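Side-chain contacts in racemase, putative (Roseobacter denitrificans, PDB 3TCS), which binds magnesium and can hold D-alanine in a TIM-barrel pocket, and is probably a hydro-lyase or racemase of the mandelate racemase/muconate lactonizing enzyme family: residues Q119-P122 / V123-L127; K155-R158 / D159-G162; H220-D224 / H225-H229; Q266-D270 / M271-D275; S335-G338 / P339-P343. One frame throughout, in Å; residues are numbered along the deposited sequence.

Contact 1 (Q119-P122 / V123-L127)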
loop_
_atom_site.group_PDB
_atom_site.type_symbol
_atom_site.label_atom_id
_atom_site.label_comp_id
_atom_site.label_asym_id
_atom_site.label_seq_id
_atom_site.Cartn_x
_atom_site.Cartn_y
_atom_site.Cartn_z
ATOM N N GLN B 119 -31.132 -12.238 -7.367
ATOM C CA GLN B 119 -32.176 -12.386 -6.360
ATOM C C GLN B 119 -33.324 -11.387 -6.492
ATOM O O GLN B 119 -34.296 -11.466 -5.743
ATOM C CB GLN B 119 -31.557 -12.259 -4.965
ATOM C CG GLN B 119 -30.500 -13.316 -4.638
ATOM C CD GLN B 119 -29.808 -13.045 -3.313
ATOM O OE1 GLN B 119 -30.455 -12.716 -2.322
ATOM N NE2 GLN B 119 -28.488 -13.191 -3.288
ATOM N N GLY B 120 -33.214 -10.458 -7.436
ATOM C CA GLY B 120 -34.258 -9.460 -7.611
ATOM C C GLY B 120 -34.365 -8.536 -6.407
ATOM O O GLY B 120 -35.457 -8.101 -6.031
ATOM N N LYS B 121 -33.226 -8.218 -5.801
ATOM C CA LYS B 121 -33.213 -7.363 -4.615
ATOM C C LYS B 121 -32.114 -6.318 -4.657
ATOM O O LYS B 121 -31.068 -6.533 -5.268
ATOM C CB LYS B 121 -32.972 -8.202 -3.362
ATOM C CG LYS B 121 -33.929 -9.347 -3.136
ATOM C CD LYS B 121 -33.433 -10.180 -1.971
ATOM C CE LYS B 121 -34.344 -11.353 -1.686
ATOM N NZ LYS B 121 -33.760 -12.193 -0.603
ATOM N N PRO B 122 -32.340 -5.159 -4.015
ATOM C CA PRO B 122 -31.284 -4.144 -4.020
ATOM C C PRO B 122 -30.188 -4.716 -3.120
ATOM O O PRO B 122 -30.475 -5.541 -2.248
ATOM C CB PRO B 122 -31.969 -2.923 -3.401
ATOM C CG PRO B 122 -33.008 -3.535 -2.492
ATOM C CD PRO B 122 -33.549 -4.671 -3.327
ATOM N N VAL B 123 -28.943 -4.311 -3.333
ATOM C CA VAL B 123 -27.848 -4.824 -2.513
ATOM C C VAL B 123 -28.121 -4.630 -1.020
ATOM O O VAL B 123 -27.810 -5.504 -0.209
ATOM C CB VAL B 123 -26.509 -4.156 -2.900
ATOM C CG1 VAL B 123 -25.403 -4.563 -1.925
ATOM C CG2 VAL B 123 -26.125 -4.580 -4.316
ATOM N N ALA B 124 -28.717 -3.494 -0.663
ATOM C CA ALA B 124 -29.032 -3.202 0.734
ATOM C C ALA B 124 -29.813 -4.347 1.372
ATOM O O ALA B 124 -29.598 -4.677 2.537
ATOM C CB ALA B 124 -29.833 -1.910 0.837
ATOM N N GLU B 125 -30.730 -4.942 0.612
ATOM C CA GLU B 125 -31.523 -6.058 1.120
ATOM C C GLU B 125 -30.693 -7.335 1.189
ATOM O O GLU B 125 -30.832 -8.122 2.124
ATOM C CB GLU B 125 -32.760 -6.284 0.245
ATOM C CG GLU B 125 -33.916 -5.358 0.602
ATOM C CD GLU B 125 -35.159 -5.611 -0.228
ATOM O OE1 GLU B 125 -35.224 -6.657 -0.908
ATOM O OE2 GLU B 125 -36.078 -4.762 -0.193
ATOM N N VAL B 126 -29.828 -7.538 0.202
ATOM C CA VAL B 126 -28.981 -8.727 0.192
ATOM C C VAL B 126 -28.104 -8.696 1.442
ATOM O O VAL B 126 -27.790 -9.732 2.025
ATOM C CB VAL B 126 -28.079 -8.764 -1.063
ATOM C CG1 VAL B 126 -27.210 -10.011 -1.042
ATOM C CG2 VAL B 126 -28.933 -8.744 -2.320
ATOM N N LEU B 127 -27.727 -7.491 1.856
ATOM C CA LEU B 127 -26.886 -7.295 3.031
ATOM C C LEU B 127 -27.654 -7.375 4.348
ATOM O O LEU B 127 -27.076 -7.177 5.421
ATOM C CB LEU B 127 -26.180 -5.939 2.945
ATOM C CG LEU B 127 -25.118 -5.757 1.857
ATOM C CD1 LEU B 127 -24.669 -4.306 1.841
ATOM C CD2 LEU B 127 -23.936 -6.680 2.120
#
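The carbonyl oxygen of Pro122, the N-cap of the short helix 123-126, takes both hydrogen bonds of this contact. Val126 N reaches Pro122 O at 3.2 Å, in the carbonyl plane, whereas Glu125 N comes closer, 2.9 Å from Pro122 O, but stands well above that plane and gives a more bent bond (131° at the hydrogen).

The remaining touches are van der Waals. Glu125 folds back beside the proline ring: its CG is anti to the carbonyl carbon (chi1 -83°) and the chain then runs extended, which lays the carboxylate against CG and CD of the ring, Glu125 OE1 3.5 Å from Pro122 CD. Lys121 passes across Glu125 roughly at right angles, Lys121 CB 3.7 Å from Glu125 OE1. Val126 CG2 rests 3.6 Å from Pro122 O, and Gln119 NE2 brushes Val126 CG1.

Charge plays a looser part, with Lys121 NZ 5.7 Å from Glu125 OE1. Gly120, with positive phi, is the C-prime residue of the Schellman motif ending helix 98-119, and His320 of helix 314-322 touches Pro122. Pro122, with no side-chain polar group to offer, meets the new helix through its carbonyl oxygen, while Lys121 and Glu125 probably attract each other only at a distance.

Contact 2 (K155-R158 / D159-G162); sequences KRLR and DTQG
Arg158 and Asp159 run alongside each other in the same direction near the C-terminal end of helix 147-161, the helix of the beta-alpha-beta unit between strands 132-139 and 165-169 of the barrel. The tight part of the contact is the helix backbone: Gln161 N binds Leu157 O at 2.8 Å, and Leu157 CD2 packs on Gln161 CG. Gly162, at positive phi, leaves the helix with weak bonds to Leu157 O and Arg158 O.

The solvent side holds the longer, charged groups. Arg158 turns at chi3 (71°) and offers NE and NH2 to a single atom, Asp159 OD1, each at 3.1 Å. NH2 meets the syn lone pair of OD1 and NE comes from above the carboxylate plane, the two flat groups being 56° apart. Lys155 CG lies over one guanidinium face, and NH1 has a weak bond to Leu196 O. With a leucine in place of Arg158, Asp159 would probably lose its charged mate and its carboxylate would be freer to turn.

Thr160 turns its hydroxyl back onto the preceding turn. Its OG1 sits between the backbone N and the carbonyl carbon (chi1 60°) and donates to Arg156 O at 2.9 Å; Thr160 N reaches the same oxygen from the opposite face of its plane.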
loop_
_atom_site.group_PDB
_atom_site.type_symbol
_atom_site.label_atom_id
_atom_site.label_comp_id
_atom_site.label_asym_id
_atom_site.label_seq_id
_atom_site.Cartn_x
_atom_site.Cartn_y
_atom_site.Cartn_z
ATOM N N LYS B 155 -25.545 27.662 2.518
ATOM C CA LYS B 155 -26.815 28.176 3.019
ATOM C C LYS B 155 -27.873 28.027 1.926
ATOM O O LYS B 155 -29.023 27.696 2.204
ATOM C CB LYS B 155 -26.671 29.648 3.418
ATOM C CG LYS B 155 -27.881 30.214 4.149
ATOM C CD LYS B 155 -27.642 31.658 4.580
ATOM C CE LYS B 155 -28.783 32.153 5.457
ATOM N NZ LYS B 155 -28.525 33.518 5.980
ATOM N N ARG B 156 -27.487 28.267 0.678
ATOM C CA ARG B 156 -28.437 28.135 -0.416
ATOM C C ARG B 156 -28.852 26.676 -0.591
ATOM O O ARG B 156 -30.008 26.389 -0.886
ATOM C CB ARG B 156 -27.839 28.708 -1.704
ATOM C CG ARG B 156 -27.663 30.215 -1.590
ATOM C CD ARG B 156 -27.127 30.879 -2.846
ATOM N NE ARG B 156 -27.041 32.325 -2.644
ATOM C CZ ARG B 156 -26.506 33.179 -3.508
ATOM N NH1 ARG B 156 -25.998 32.739 -4.653
ATOM N NH2 ARG B 156 -26.480 34.477 -3.226
ATOM N N LEU B 157 -27.913 25.757 -0.386
ATOM C CA LEU B 157 -28.221 24.335 -0.506
ATOM C C LEU B 157 -29.108 23.901 0.657
ATOM O O LEU B 157 -29.941 23.010 0.516
ATOM C CB LEU B 157 -26.932 23.512 -0.523
ATOM C CG LEU B 157 -26.120 23.649 -1.811
ATOM C CD1 LEU B 157 -24.687 23.173 -1.589
ATOM C CD2 LEU B 157 -26.805 22.853 -2.915
ATOM N N ARG B 158 -28.924 24.534 1.810
ATOM C CA ARG B 158 -29.732 24.221 2.980
ATOM C C ARG B 158 -31.185 24.531 2.637
ATOM O O ARG B 158 -32.082 23.728 2.894
ATOM C CB ARG B 158 -29.296 25.084 4.169
ATOM C CG ARG B 158 -30.119 24.884 5.434
ATOM C CD ARG B 158 -29.906 26.030 6.420
ATOM N NE ARG B 158 -30.535 27.260 5.944
ATOM C CZ ARG B 158 -30.420 28.448 6.530
ATOM N NH1 ARG B 158 -29.690 28.590 7.628
ATOM N NH2 ARG B 158 -31.044 29.496 6.015
ATOM N N ASP B 159 -31.401 25.694 2.030
ATOM C CA ASP B 159 -32.745 26.132 1.677
ATOM C C ASP B 159 -33.368 25.480 0.447
ATOM O O ASP B 159 -34.588 25.333 0.386
ATOM C CB ASP B 159 -32.772 27.652 1.500
ATOM C CG ASP B 159 -32.375 28.394 2.759
ATOM O OD1 ASP B 159 -32.714 27.919 3.863
ATOM O OD2 ASP B 159 -31.736 29.462 2.644
ATOM N N THR B 160 -32.554 25.088 -0.529
ATOM C CA THR B 160 -33.095 24.476 -1.743
ATOM C C THR B 160 -33.140 22.946 -1.745
ATOM O O THR B 160 -34.033 22.352 -2.354
ATOM C CB THR B 160 -32.308 24.926 -2.997
ATOM O OG1 THR B 160 -30.932 24.547 -2.866
ATOM C CG2 THR B 160 -32.396 26.435 -3.173
ATOM N N GLN B 161 -32.183 22.315 -1.068
ATOM C CA GLN B 161 -32.096 20.853 -1.020
ATOM C C GLN B 161 -32.576 20.232 0.295
ATOM O O GLN B 161 -32.888 19.041 0.347
ATOM C CB GLN B 161 -30.653 20.402 -1.280
ATOM C CG GLN B 161 -30.083 20.781 -2.642
ATOM C CD GLN B 161 -30.839 20.156 -3.800
ATOM O OE1 GLN B 161 -31.220 18.982 -3.751
ATOM N NE2 GLN B 161 -31.048 20.933 -4.858
ATOM N N GLY B 162 -32.608 21.031 1.357
ATOM C CA GLY B 162 -33.066 20.535 2.642
ATOM C C GLY B 162 -32.005 19.924 3.542
ATOM O O GLY B 162 -32.340 19.287 4.535
#

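Contact 3 (H220-D224 / H225-H229)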
loop_
_atom_site.group_PDB
_atom_site.type_symbol
_atom_site.label_atom_id
_atom_site.label_comp_id
_atom_site.label_asym_id
_atom_site.label_seq_id
_atom_site.Cartn_x
_atom_site.Cartn_y
_atom_site.Cartn_z
ATOM N N HIS B 220 -11.123 23.057 20.585
ATOM C CA HIS B 220 -11.801 23.932 21.534
ATOM C C HIS B 220 -12.660 24.964 20.803
ATOM O O HIS B 220 -13.755 25.295 21.250
ATOM C CB HIS B 220 -10.767 24.611 22.433
ATOM C CG HIS B 220 -10.118 23.671 23.402
ATOM N ND1 HIS B 220 -8.911 23.938 24.012
ATOM C CD2 HIS B 220 -10.517 22.465 23.874
ATOM C CE1 HIS B 220 -8.595 22.938 24.816
ATOM N NE2 HIS B 220 -9.554 22.031 24.752
ATOM N N MET B 221 -12.172 25.462 19.673
ATOM C CA MET B 221 -12.944 26.431 18.900
ATOM C C MET B 221 -14.195 25.759 18.351
ATOM O O MET B 221 -15.272 26.351 18.335
ATOM C CB MET B 221 -12.125 26.982 17.732
ATOM C CG MET B 221 -10.855 27.700 18.138
ATOM S SD MET B 221 -10.137 28.573 16.730
ATOM C CE MET B 221 -9.244 27.269 15.923
ATOM N N LEU B 222 -14.046 24.521 17.888
ATOM C CA LEU B 222 -15.176 23.774 17.343
ATOM C C LEU B 222 -16.223 23.554 18.433
ATOM O O LEU B 222 -17.415 23.779 18.219
ATOM C CB LEU B 222 -14.699 22.425 16.785
ATOM C CG LEU B 222 -13.760 22.507 15.574
ATOM C CD1 LEU B 222 -13.163 21.133 15.285
ATOM C CD2 LEU B 222 -14.525 23.040 14.364
ATOM N N GLN B 223 -15.781 23.118 19.607
ATOM C CA GLN B 223 -16.708 22.896 20.711
ATOM C C GLN B 223 -17.393 24.205 21.111
ATOM O O GLN B 223 -18.573 24.206 21.459
ATOM C CB GLN B 223 -15.970 22.300 21.913
ATOM C CG GLN B 223 -15.277 20.985 21.597
ATOM C CD GLN B 223 -14.543 20.405 22.784
ATOM O OE1 GLN B 223 -14.226 21.114 23.747
ATOM N NE2 GLN B 223 -14.251 19.115 22.721
ATOM N N ASP B 224 -16.660 25.317 21.049
ATOM C CA ASP B 224 -17.220 26.625 21.406
ATOM C C ASP B 224 -18.345 27.057 20.468
ATOM O O ASP B 224 -19.119 27.955 20.798
ATOM C CB ASP B 224 -16.146 27.721 21.391
ATOM C CG ASP B 224 -15.122 27.565 22.496
ATOM O OD1 ASP B 224 -15.405 26.875 23.497
ATOM O OD2 ASP B 224 -14.029 28.156 22.364
ATOM N N HIS B 225 -18.428 26.443 19.292
ATOM C CA HIS B 225 -19.483 26.799 18.355
ATOM C C HIS B 225 -20.402 25.635 18.006
ATOM O O HIS B 225 -21.053 25.627 16.962
ATOM C CB HIS B 225 -18.889 27.410 17.088
ATOM C CG HIS B 225 -18.211 28.720 17.331
ATOM N ND1 HIS B 225 -16.913 28.812 17.781
ATOM C CD2 HIS B 225 -18.676 29.990 17.264
ATOM C CE1 HIS B 225 -16.605 30.081 17.983
ATOM N NE2 HIS B 225 -17.659 30.816 17.677
ATOM N N GLY B 226 -20.442 24.652 18.895
ATOM C CA GLY B 226 -21.325 23.518 18.709
ATOM C C GLY B 226 -21.083 22.524 17.588
ATOM O O GLY B 226 -22.003 21.783 17.259
ATOM N N PHE B 227 -19.895 22.502 16.986
ATOM C CA PHE B 227 -19.627 21.515 15.934
ATOM C C PHE B 227 -19.695 20.144 16.606
ATOM O O PHE B 227 -19.398 20.021 17.789
ATOM C CB PHE B 227 -18.238 21.716 15.316
ATOM C CG PHE B 227 -18.202 22.724 14.202
ATOM C CD1 PHE B 227 -18.559 24.050 14.428
ATOM C CD2 PHE B 227 -17.783 22.352 12.927
ATOM C CE1 PHE B 227 -18.494 24.995 13.398
ATOM C CE2 PHE B 227 -17.714 23.281 11.893
ATOM C CZ PHE B 227 -18.071 24.609 12.130
ATOM N N CYS B 228 -20.062 19.111 15.856
ATOM C CA CYS B 228 -20.185 17.782 16.451
ATOM C C CYS B 228 -19.301 16.720 15.813
ATOM O O CYS B 228 -19.387 15.551 16.179
ATOM C CB CYS B 228 -21.635 17.316 16.350
ATOM S SG CYS B 228 -22.199 17.104 14.637
ATOM N N HIS B 229 -18.423 17.125 14.902
ATOM C CA HIS B 229 -17.601 16.158 14.180
ATOM C C HIS B 229 -16.270 16.793 13.752
ATOM O O HIS B 229 -16.259 17.756 12.999
ATOM C CB HIS B 229 -18.460 15.708 12.985
ATOM C CG HIS B 229 -17.800 14.756 12.041
ATOM N ND1 HIS B 229 -18.328 13.513 11.766
ATOM C CD2 HIS B 229 -16.761 14.918 11.189
ATOM C CE1 HIS B 229 -17.651 12.956 10.780
ATOM N NE2 HIS B 229 -16.695 13.788 10.408
#
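His225 turns its imidazole back over the last turn of helix 212-224, and ND1 donates to Met221 O at 3.0 Å. The bond is nearly straight (172°), and the oxygen lies at the ring edge in its plane. With CG anti to the carbonyl carbon (chi1 -66°), the ring is swung back along the helix, where Asp224 O lies over one face. His225 N adds a bond to Leu222 O and a weak one to Met221 O.

Gly226 follows with positive phi, the C-prime residue of a Schellman motif, its N bonded to Gln223 O at 3.2 Å. Phe227 N completes the motif on Leu222 O at 3.0 Å, from the face of that carbonyl opposite to His225 N. The Phe227 side chain points back toward the helix, and Leu222 CD2 sits over one ring face in a CH-pi contact, 3.9 Å from the centroid and offset toward the rim. Ile189 of helix 184-196 touches both of these side chains.

Further on, His229 NE2 bonds to Glu231 OE1, Glu231 being a ligand of the active-site magnesium. The last carbonyls are thus satisfied by different donors, Met221 O mainly by an imidazole and Leu222 O by two backbone amides, while buried Leu222 and Phe227 pack on each other.

Contact 4 (Q266-D270 / M271-D275)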
loop_
_atom_site.group_PDB
_atom_site.type_symbol
_atom_site.label_atom_id
_atom_site.label_comp_id
_atom_site.label_asym_id
_atom_site.label_seq_id
_atom_site.Cartn_x
_atom_site.Cartn_y
_atom_site.Cartn_z
ATOM N N GLN B 266 -7.916 -2.911 12.851
ATOM C CA GLN B 266 -8.093 -3.594 14.129
ATOM C C GLN B 266 -7.351 -2.843 15.239
ATOM O O GLN B 266 -7.866 -2.679 16.349
ATOM C CB GLN B 266 -7.572 -5.033 14.047
ATOM C CG GLN B 266 -7.918 -5.884 15.262
ATOM C CD GLN B 266 -9.370 -6.323 15.272
ATOM O OE1 GLN B 266 -9.802 -7.097 14.418
ATOM N NE2 GLN B 266 -10.130 -5.824 16.238
ATOM N N ARG B 267 -6.137 -2.388 14.943
ATOM C CA ARG B 267 -5.354 -1.654 15.931
ATOM C C ARG B 267 -6.024 -0.328 16.291
ATOM O O ARG B 267 -6.124 0.030 17.464
ATOM C CB ARG B 267 -3.948 -1.383 15.402
ATOM C CG ARG B 267 -3.032 -0.736 16.421
ATOM C CD ARG B 267 -1.764 -0.205 15.773
ATOM N NE ARG B 267 -0.905 0.460 16.748
ATOM C CZ ARG B 267 0.031 1.350 16.437
ATOM N NH1 ARG B 267 0.235 1.692 15.170
ATOM N NH2 ARG B 267 0.764 1.902 17.396
ATOM N N MET B 268 -6.478 0.398 15.272
ATOM C CA MET B 268 -7.137 1.694 15.471
ATOM C C MET B 268 -8.368 1.568 16.368
ATOM O O MET B 268 -8.579 2.371 17.284
ATOM C CB MET B 268 -7.572 2.278 14.120
ATOM C CG MET B 268 -8.146 3.690 14.204
ATOM S SD MET B 268 -9.166 4.121 12.767
ATOM C CE MET B 268 -8.016 3.785 11.416
ATOM N N ILE B 269 -9.184 0.560 16.095
ATOM C CA ILE B 269 -10.401 0.336 16.861
ATOM C C ILE B 269 -10.111 -0.192 18.265
ATOM O O ILE B 269 -10.699 0.280 19.241
ATOM C CB ILE B 269 -11.348 -0.611 16.084
ATOM C CG1 ILE B 269 -11.837 0.118 14.821
ATOM C CG2 ILE B 269 -12.527 -1.032 16.960
ATOM C CD1 ILE B 269 -12.691 -0.720 13.882
ATOM N N ASP B 270 -9.191 -1.144 18.372
ATOM C CA ASP B 270 -8.829 -1.702 19.672
ATOM C C ASP B 270 -8.328 -0.617 20.628
ATOM O O ASP B 270 -8.651 -0.632 21.819
ATOM C CB ASP B 270 -7.726 -2.763 19.528
ATOM C CG ASP B 270 -8.213 -4.046 18.868
ATOM O OD1 ASP B 270 -9.425 -4.178 18.600
ATOM O OD2 ASP B 270 -7.369 -4.935 18.620
ATOM N N MET B 271 -7.536 0.321 20.108
ATOM C CA MET B 271 -6.983 1.387 20.938
ATOM C C MET B 271 -7.924 2.579 21.086
ATOM O O MET B 271 -7.613 3.540 21.794
ATOM C CB MET B 271 -5.636 1.855 20.367
ATOM C CG MET B 271 -5.735 2.665 19.079
ATOM S SD MET B 271 -4.126 2.942 18.285
ATOM C CE MET B 271 -3.492 4.336 19.242
ATOM N N ARG B 272 -9.074 2.504 20.422
ATOM C CA ARG B 272 -10.071 3.570 20.457
ATOM C C ARG B 272 -9.447 4.910 20.065
ATOM O O ARG B 272 -9.622 5.916 20.757
ATOM C CB ARG B 272 -10.685 3.666 21.854
ATOM C CG ARG B 272 -11.317 2.364 22.353
ATOM C CD ARG B 272 -12.604 2.023 21.598
ATOM N NE ARG B 272 -13.374 0.986 22.291
ATOM C CZ ARG B 272 -13.178 -0.323 22.171
ATOM N NH1 ARG B 272 -12.234 -0.796 21.364
ATOM N NH2 ARG B 272 -13.916 -1.165 22.884
ATOM N N ALA B 273 -8.731 4.924 18.945
ATOM C CA ALA B 273 -8.067 6.138 18.485
ATOM C C ALA B 273 -9.044 7.217 18.022
ATOM O O ALA B 273 -8.705 8.396 18.021
ATOM C CB ALA B 273 -7.075 5.803 17.364
ATOM N N VAL B 274 -10.244 6.807 17.617
ATOM C CA VAL B 274 -11.273 7.741 17.167
ATOM C C VAL B 274 -12.616 7.340 17.778
ATOM O O VAL B 274 -12.741 6.264 18.365
ATOM C CB VAL B 274 -11.425 7.738 15.620
ATOM C CG1 VAL B 274 -10.120 8.170 14.959
ATOM C CG2 VAL B 274 -11.841 6.352 15.139
ATOM N N ASP B 275 -13.616 8.204 17.634
ATOM C CA ASP B 275 -14.949 7.935 18.164
ATOM C C ASP B 275 -15.881 7.377 17.089
ATOM O O ASP B 275 -16.882 6.729 17.398
ATOM C CB ASP B 275 -15.555 9.218 18.721
ATOM C CG ASP B 275 -14.691 9.841 19.787
ATOM O OD1 ASP B 275 -14.538 9.212 20.856
ATOM O OD2 ASP B 275 -14.155 10.946 19.551
#
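Ile269 O is gripped twice by one residue, Arg272. Arg272 N lies 3.0 Å from Ile269 O, and Arg272 NH1 lies 2.8 Å from the same Ile269 O, on the opposite face of the carbonyl plane. For the second bond the arginine doubles back: its CG is anti to the carbonyl carbon and the chain then bends at chi2 (-71°), which brings Ile269 O to the guanidinium edge, close to its plane. Two donors hold this oxygen at the helix end, and the positive group probably suits the negative end of the helix dipole.

Met268 O takes the straightest bond, from Ala273 N at 3.0 Å (177°), nearly along the C=O axis. Over the same turn Met268 CG packs on Ala273 CB at 3.9 Å, and Met268 SD lies 4.2 Å from Val274 CG2, so the apolar side of the helix runs on into the following loop. Met271 N bonds to Arg267 O, and Met271 CG lies against that same oxygen. Leu239 of helix 239-248 lies against Arg267 and Met271, while Arg267 also packs on Arg267 of the second subunit.

Ala273 O accepts from Thr246 OG1, and Thr246 is a residue of the second magnesium site. Arg272, with its positive phi, and the bonds from Arg272 N to Ile269 O and Ala273 N to Met268 O make a Schellman motif, leading from helix 262-270 into strand 276-277 of the barrel.

Contact 5 (S335-G338 / P339-P343)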
loop_
_atom_site.group_PDB
_atom_site.type_symbol
_atom_site.label_atom_id
_atom_site.label_comp_id
_atom_site.label_asym_id
_atom_site.label_seq_id
_atom_site.Cartn_x
_atom_site.Cartn_y
_atom_site.Cartn_z
ATOM N N SER B 335 -21.048 14.862 -1.443
ATOM C CA SER B 335 -20.321 15.950 -2.080
ATOM C C SER B 335 -21.270 16.912 -2.778
ATOM O O SER B 335 -22.174 16.486 -3.498
ATOM C CB SER B 335 -19.338 15.405 -3.112
ATOM O OG SER B 335 -18.759 16.475 -3.838
ATOM N N ILE B 336 -21.075 18.210 -2.563
ATOM C CA ILE B 336 -21.921 19.196 -3.224
ATOM C C ILE B 336 -21.129 20.025 -4.238
ATOM O O ILE B 336 -21.584 21.072 -4.687
ATOM C CB ILE B 336 -22.648 20.126 -2.194
ATOM C CG1 ILE B 336 -21.689 20.619 -1.109
ATOM C CG2 ILE B 336 -23.796 19.353 -1.530
ATOM C CD1 ILE B 336 -20.657 21.619 -1.583
ATOM N N GLU B 337 -19.947 19.537 -4.611
ATOM C CA GLU B 337 -19.109 20.235 -5.585
ATOM C C GLU B 337 -19.702 20.081 -6.985
ATOM O O GLU B 337 -20.421 19.121 -7.263
ATOM C CB GLU B 337 -17.680 19.673 -5.570
ATOM C CG GLU B 337 -16.951 19.789 -4.233
ATOM C CD GLU B 337 -16.813 21.226 -3.758
ATOM O OE1 GLU B 337 -16.922 22.150 -4.595
ATOM O OE2 GLU B 337 -16.586 21.435 -2.547
ATOM N N GLY B 338 -19.403 21.037 -7.860
ATOM C CA GLY B 338 -19.914 20.991 -9.217
ATOM C C GLY B 338 -18.868 20.524 -10.212
ATOM O O GLY B 338 -17.791 20.078 -9.818
ATOM N N PRO B 339 -19.150 20.628 -11.520
ATOM C CA PRO B 339 -18.215 20.205 -12.566
ATOM C C PRO B 339 -16.871 20.928 -12.585
ATOM O O PRO B 339 -15.921 20.448 -13.201
ATOM C CB PRO B 339 -19.019 20.411 -13.850
ATOM C CG PRO B 339 -19.910 21.559 -13.505
ATOM C CD PRO B 339 -20.373 21.197 -12.111
ATOM N N ASP B 340 -16.775 22.071 -11.916
ATOM C CA ASP B 340 -15.508 22.793 -11.889
ATOM C C ASP B 340 -14.509 22.029 -11.027
ATOM O O ASP B 340 -13.298 22.178 -11.179
ATOM C CB ASP B 340 -15.692 24.210 -11.328
ATOM C CG ASP B 340 -16.051 24.217 -9.848
ATOM O OD1 ASP B 340 -17.121 23.683 -9.489
ATOM O OD2 ASP B 340 -15.263 24.760 -9.044
ATOM N N TYR B 341 -15.030 21.203 -10.125
ATOM C CA TYR B 341 -14.191 20.426 -9.222
ATOM C C TYR B 341 -14.079 18.974 -9.677
ATOM O O TYR B 341 -12.997 18.394 -9.650
ATOM C CB TYR B 341 -14.761 20.469 -7.805
ATOM C CG TYR B 341 -13.785 20.024 -6.746
ATOM C CD1 TYR B 341 -12.833 20.909 -6.234
ATOM C CD2 TYR B 341 -13.788 18.713 -6.271
ATOM C CE1 TYR B 341 -11.910 20.500 -5.275
ATOM C CE2 TYR B 341 -12.865 18.293 -5.312
ATOM C CZ TYR B 341 -11.932 19.192 -4.820
ATOM O OH TYR B 341 -11.025 18.784 -3.869
ATOM N N TYR B 342 -15.205 18.388 -10.071
ATOM C CA TYR B 342 -15.239 17.004 -10.545
ATOM C C TYR B 342 -15.827 16.967 -11.957
ATOM O O TYR B 342 -16.956 16.521 -12.151
ATOM C CB TYR B 342 -16.120 16.137 -9.638
ATOM C CG TYR B 342 -15.620 15.935 -8.225
ATOM C CD1 TYR B 342 -14.311 15.524 -7.976
ATOM C CD2 TYR B 342 -16.486 16.071 -7.140
ATOM C CE1 TYR B 342 -13.878 15.244 -6.674
ATOM C CE2 TYR B 342 -16.066 15.795 -5.840
ATOM C CZ TYR B 342 -14.763 15.378 -5.615
ATOM O OH TYR B 342 -14.363 15.049 -4.338
ATOM N N PRO B 343 -15.068 17.427 -12.962
ATOM C CA PRO B 343 -15.581 17.421 -14.338
ATOM C C PRO B 343 -15.912 16.029 -14.882
ATOM O O PRO B 343 -16.847 15.856 -15.666
ATOM C CB PRO B 343 -14.457 18.100 -15.122
ATOM C CG PRO B 343 -13.232 17.681 -14.367
ATOM C CD PRO B 343 -13.667 17.884 -12.926
HETATM O O HOH W 1 -17.779 23.139 -7.072
#
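The backbone turns sharply at Gly338, whose carbonyl oxygen accepts Tyr341 N at 3.0 Å from above its plane and Tyr342 N at 3.1 Å within it, the latter almost straight (175°). Pro339 and Asp340, at the corner, have the angles of a type I beta turn.

Glu337 CB rests on Tyr341 CB at 3.8 Å and Glu337 CG lies 3.9 Å from Tyr341 CD2. Tyr341, its CG anti to the backbone N (chi1 -164°), places CD2 over the centre of the Tyr342 ring, 3.4 Å above its plane. An alanine in place of Tyr341 would probably take away the cover that CD2 gives this face of Tyr342 and let the Glu337 side chain shift. The segment belongs to the loop after barrel strand 332-335, on the side of the TIM barrel where D-alanine is bound, about 6 Å from the Tyr342 side chain.

At the ring edge, Ser335 OG comes 3.4 Å from Tyr342 CE2. One water joins the acidic groups: it donates to Glu337 OE1 and to Asp340 OD1, and accepts from Gly338 N. The other carboxylate oxygens are held elsewhere, Glu337 OE2 by Arg153 and by the amide of Met141, Asp340 OD2 by Lys142 NZ.

In the fold
From the N terminus the five contacts follow in series, each closing a short local turn, with none nested or crossing. Contact 1 carries the chain from helix 98-119 of the N-terminal region into helix 123-126, ahead of barrel strand 132-139. Contacts 2, 3 and 4 close the C-terminal ends of helices 147-161, 212-224 and 262-270, each leading into the next strand of the barrel. Contact 5 turns the loop after strand 332-335. Contacts 2 and 5 touch, Leu157 CD1 lying 3.7 Å from Ile336 CB, which ties the first barrel helix to that late loop. Contacts 4 and 5 lie on opposite sides of the chain centre, their own centres about 33 Å apart.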